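Local coordinates for stringent starvation protein B (Caulobacter vibrioides, PDB 2QAS) that probably acts as an adaptor that recognises ssrA-tagged proteins and delivers them to the ClpX unfoldase for degradation, at residues 104-107 and 108-111. Sequence-based numbering, arbitrary orientation.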
loop_
_atom_site.group_PDB
_atom_site.type_symbol
_atom_site.label_atom_id
_atom_site.label_comp_id
_atom_site.label_asym_id
_atom_site.label_seq_id
_atom_site.Cartn_x
_atom_site.Cartn_y
_atom_site.Cartn_z
ATOM N N SER A 104 -13.243 -18.261 -2.776
ATOM C CA SER A 104 -12.899 -17.016 -3.436
ATOM C C SER A 104 -13.019 -15.945 -2.378
ATOM O O SER A 104 -14.061 -15.813 -1.740
ATOM C CB SER A 104 -13.843 -16.725 -4.594
ATOM O OG SER A 104 -13.346 -17.338 -5.765
ATOM N N VAL A 105 -11.946 -15.193 -2.183
ATOM C CA VAL A 105 -11.951 -14.148 -1.173
ATOM C C VAL A 105 -11.435 -12.826 -1.717
ATOM O O VAL A 105 -10.356 -12.768 -2.309
ATOM C CB VAL A 105 -11.087 -14.564 0.037
ATOM C CG1 VAL A 105 -11.108 -13.474 1.097
ATOM C CG2 VAL A 105 -11.597 -15.884 0.598
ATOM N N PRO A 106 -12.213 -11.744 -1.545
ATOM C CA PRO A 106 -11.745 -10.450 -2.050
ATOM C C PRO A 106 -10.729 -9.918 -1.054
ATOM O O PRO A 106 -10.789 -10.246 0.134
ATOM C CB PRO A 106 -13.020 -9.598 -2.074
ATOM C CG PRO A 106 -14.127 -10.602 -2.142
ATOM C CD PRO A 106 -13.643 -11.672 -1.197
ATOM N N TYR A 107 -9.783 -9.115 -1.519
ATOM C CA TYR A 107 -8.813 -8.568 -0.589
ATOM C C TYR A 107 -9.525 -7.627 0.375
ATOM O O TYR A 107 -9.058 -7.392 1.487
ATOM C CB TYR A 107 -7.703 -7.862 -1.353
ATOM C CG TYR A 107 -6.990 -8.819 -2.274
ATOM C CD1 TYR A 107 -7.129 -8.722 -3.654
ATOM C CD2 TYR A 107 -6.223 -9.869 -1.760
ATOM C CE1 TYR A 107 -6.526 -9.649 -4.505
ATOM C CE2 TYR A 107 -5.617 -10.799 -2.599
ATOM C CZ TYR A 107 -5.774 -10.685 -3.971
ATOM O OH TYR A 107 -5.199 -11.610 -4.811
ATOM N N ALA A 108 -10.678 -7.120 -0.049
ATOM C CA ALA A 108 -11.473 -6.219 0.772
ATOM C C ALA A 108 -12.046 -6.946 1.992
ATOM O O ALA A 108 -12.282 -6.339 3.040
ATOM C CB ALA A 108 -12.603 -5.632 -0.054
ATOM N N ALA A 109 -12.267 -8.251 1.863
ATOM C CA ALA A 109 -12.826 -9.020 2.966
ATOM C C ALA A 109 -11.800 -9.316 4.059
ATOM O O ALA A 109 -12.168 -9.635 5.182
ATOM C CB ALA A 109 -13.422 -10.305 2.441
ATOM N N LEU A 110 -10.518 -9.191 3.733
ATOM C CA LEU A 110 -9.455 -9.465 4.693
ATOM C C LEU A 110 -9.505 -8.634 5.958
ATOM O O LEU A 110 -9.848 -7.452 5.924
ATOM C CB LEU A 110 -8.094 -9.264 4.039
ATOM C CG LEU A 110 -7.467 -10.499 3.406
ATOM C CD1 LEU A 110 -8.461 -11.205 2.502
ATOM C CD2 LEU A 110 -6.245 -10.059 2.634
ATOM N N THR A 111 -9.151 -9.257 7.079
ATOM C CA THR A 111 -9.129 -8.554 8.349
ATOM C C THR A 111 -7.818 -8.828 9.079
ATOM O O THR A 111 -7.453 -8.112 10.007
ATOM C CB THR A 111 -10.313 -8.955 9.259
ATOM O OG1 THR A 111 -10.127 -10.286 9.741
ATOM C CG2 THR A 111 -11.623 -8.888 8.493
#
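The ring of Tyr107 meets Leu110 at its edge: Leu110 CD2 lies near the ring plane, 4.4 Å from Tyr107 CD2. Lys29 and Leu32 of helix 16-35 touch the Tyr107 side chain, and Gly86 O takes the hydrogen bond of Tyr107 OH. Beyond the tyrosine, the puckered ring of Pro106 has the methyl of Ala109 against it, with Pro106 CD to Ala109 CB at 3.9 Å. Both residues belong to a tight connection between antiparallel sheets, where strand 99-106 ends and the chain turns into strand 110-115. The turn is closed by two successive i to i+3 backbone bonds, and the backbone angles of Tyr107, Ala108 and Ala109 fit overlapping type I turns. Ala109 N donates to Pro106 O at 3.0 Å, and Leu110 N to Tyr107 O at 3.2 Å. Both bonds are somewhat bent.

Next to the turn, Val105 and Leu110 cross at about a right angle. With chi1 at -179°, the CG1 methyl of Val105 stands opposite its own amide nitrogen and meets Leu110 CD1 at 3.8 Å, leaving Ala109 CB a little farther off. Phe90 packs on both Val105 and Leu110, while Phe51 covers Val105 and Val28 of the helix covers Leu110, so this small apolar cluster joins the two sheets and the long helix. Leu110 CD1 also lies 3.5 Å from Pro106 O, the same oxygen that accepts Ala109 N.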